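Local atomic coordinates of MavE (Legionella pneumophila subsp. pneumophila, PDB entry 6PIR), a protein that acts as a virulence effector required for ER-mediated remodelling of the Legionella-containing vacuole, lysosomal evasion and intracellular replication in macrophages and amoebae. Residues 15-20 with 74-79. Residues are numbered along the deposited sequence; the frame is centred on the assembly and turned at random. Where two conformers were deposited one is given.
Sequences LMFLET and ALVSEK
F17 of helix 5-21 lays its ring against L75 and V76, near the C-terminal end of helix 59-77, joining two helices of the twinned two-helix bundle of MavE, the part of the protein without its C-terminal transmembrane helix. Followed outward, its CB points toward the second helix, and chi1 of -80° sets CG beside the backbone N and anti to the carbonyl carbon. From there the ring spreads between its neighbours. F17 CD1 lies 3.7 Å from L75 CD1, which CG and CE1 also face. F17 CD2 meets V76 CG2 at 3.6 Å. F17 CE2 reaches L75 CB at 3.6 Å, and CZ ends near that same CB. L75 CB makes a CH-pi contact over one face, 3.8 Å from the F17 ring centroid and 17° off its normal. V76 CG2 comes instead at the edge, in the ring plane. A flat aromatic suits this place because its face takes one aliphatic chain while its rim takes another; branched L75 also packs on F35 and T36 of helix 26-36, and compact, buried V76 on F10 and N13. M16 O accepts hydrogen bonds from T20 N and from T20 OG1, the hydroxyl 2.8 Å from M16 O and 38° out of the carbonyl plane.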
loop_
_atom_site.group_PDB
_atom_site.type_symbol
_atom_site.label_atom_id
_atom_site.label_comp_id
_atom_site.label_asym_id
_atom_site.label_seq_id
_atom_site.Cartn_x
_atom_site.Cartn_y
_atom_site.Cartn_z
ATOM N N LEU A 15 -2.931 4.144 -0.396
ATOM C CA LEU A 15 -3.536 3.979 0.908
ATOM C C LEU A 15 -5.037 3.813 0.812
ATOM O O LEU A 15 -5.605 2.987 1.530
ATOM C CB LEU A 15 -3.178 5.166 1.801
ATOM C CG LEU A 15 -1.696 5.242 2.087
ATOM C CD1 LEU A 15 -1.464 6.438 3.022
ATOM C CD2 LEU A 15 -1.152 3.955 2.649
ATOM N N MET A 16 -5.692 4.551 -0.086
ATOM C CA MET A 16 -7.125 4.340 -0.269
ATOM C C MET A 16 -7.426 2.895 -0.675
ATOM O O MET A 16 -8.318 2.250 -0.104
ATOM C CB MET A 16 -7.669 5.332 -1.290
ATOM C CG MET A 16 -8.819 4.782 -2.132
ATOM S SD MET A 16 -8.882 5.779 -3.590
ATOM C CE MET A 16 -7.848 4.818 -4.659
ATOM N N PHE A 17 -6.689 2.359 -1.658
ATOM C CA PHE A 17 -6.938 0.975 -2.052
ATOM C C PHE A 17 -6.570 -0.005 -0.944
ATOM O O PHE A 17 -7.259 -1.011 -0.763
ATOM C CB PHE A 17 -6.183 0.607 -3.307
ATOM C CG PHE A 17 -6.835 1.074 -4.565
ATOM C CD1 PHE A 17 -8.143 0.687 -4.874
ATOM C CD2 PHE A 17 -6.164 1.908 -5.421
ATOM C CE1 PHE A 17 -8.742 1.118 -6.038
ATOM C CE2 PHE A 17 -6.758 2.309 -6.614
ATOM C CZ PHE A 17 -8.062 1.910 -6.904
ATOM N N LEU A 18 -5.463 0.248 -0.228
ATOM C CA LEU A 18 -5.089 -0.586 0.911
ATOM C C LEU A 18 -6.224 -0.663 1.921
ATOM O O LEU A 18 -6.599 -1.747 2.389
ATOM C CB LEU A 18 -3.822 -0.026 1.585
ATOM C CG LEU A 18 -3.368 -0.775 2.853
ATOM C CD1 LEU A 18 -2.991 -2.240 2.614
ATOM C CD2 LEU A 18 -2.175 0.003 3.536
ATOM N N GLU A 19 -6.773 0.491 2.302
ATOM C CA GLU A 19 -7.851 0.505 3.289
ATOM C C GLU A 19 -9.089 -0.207 2.757
ATOM O O GLU A 19 -9.778 -0.909 3.507
ATOM C CB GLU A 19 -8.212 1.942 3.677
ATOM C CG GLU A 19 -7.165 2.667 4.491
ATOM C CD GLU A 19 -7.358 4.192 4.410
ATOM O OE1 GLU A 19 -8.520 4.621 4.534
ATOM O OE2 GLU A 19 -6.371 4.926 4.124
ATOM N N THR A 20 -9.408 0.006 1.476
ATOM C CA THR A 20 -10.560 -0.646 0.855
ATOM C C THR A 20 -10.411 -2.173 0.888
ATOM O O THR A 20 -11.317 -2.898 1.330
ATOM C CB THR A 20 -10.708 -0.109 -0.578
ATOM O OG1 THR A 20 -10.945 1.315 -0.563
ATOM C CG2 THR A 20 -11.861 -0.779 -1.343
ATOM N N ALA A 74 -0.629 -2.195 -7.963
ATOM C CA ALA A 74 -1.137 -2.558 -9.279
ATOM C C ALA A 74 -2.272 -1.638 -9.706
ATOM O O ALA A 74 -2.276 -1.124 -10.835
ATOM C CB ALA A 74 -1.621 -4.018 -9.247
ATOM N N LEU A 75 -3.252 -1.425 -8.811
ATOM C CA LEU A 75 -4.434 -0.647 -9.158
ATOM C C LEU A 75 -4.093 0.823 -9.395
ATOM O O LEU A 75 -4.564 1.438 -10.365
ATOM C CB LEU A 75 -5.482 -0.777 -8.055
ATOM C CG LEU A 75 -6.162 -2.169 -7.945
ATOM C CD1 LEU A 75 -6.911 -2.269 -6.643
ATOM C CD2 LEU A 75 -7.095 -2.385 -9.116
ATOM N N VAL A 76 -3.257 1.399 -8.539
ATOM C CA VAL A 76 -2.845 2.778 -8.783
ATOM C C VAL A 76 -2.008 2.871 -10.049
ATOM O O VAL A 76 -2.237 3.744 -10.890
ATOM C CB VAL A 76 -2.090 3.344 -7.563
ATOM C CG1 VAL A 76 -1.492 4.717 -7.894
ATOM C CG2 VAL A 76 -3.042 3.454 -6.360
ATOM N N SER A 77 -1.050 1.961 -10.227
ATOM C CA SER A 77 -0.137 2.063 -11.351
ATOM C C SER A 77 -0.859 1.912 -12.680
ATOM O O SER A 77 -0.436 2.503 -13.673
ATOM C CB SER A 77 0.971 1.011 -11.256
ATOM O OG SER A 77 1.785 1.163 -10.114
ATOM N N GLU A 78 -1.937 1.119 -12.742
ATOM C CA GLU A 78 -2.555 0.950 -14.054
ATOM C C GLU A 78 -3.364 2.164 -14.515
ATOM O O GLU A 78 -3.818 2.166 -15.661
ATOM C CB GLU A 78 -3.415 -0.318 -14.087
ATOM C CG GLU A 78 -4.641 -0.246 -13.273
ATOM C CD GLU A 78 -5.328 -1.592 -13.208
ATOM O OE1 GLU A 78 -6.485 -1.633 -12.726
ATOM O OE2 GLU A 78 -4.677 -2.597 -13.579
ATOM N N LYS A 79 -3.549 3.186 -13.672
ATOM C CA LYS A 79 -4.207 4.416 -14.110
ATOM C C LYS A 79 -3.368 5.220 -15.115
ATOM O O LYS A 79 -3.929 6.029 -15.857
ATOM C CB LYS A 79 -4.554 5.283 -12.892
ATOM C CG LYS A 79 -5.233 6.620 -13.187
ATOM C CD LYS A 79 -5.565 7.333 -11.906
ATOM C CE LYS A 79 -6.157 8.729 -12.129
ATOM N NZ LYS A 79 -6.525 9.343 -10.810
#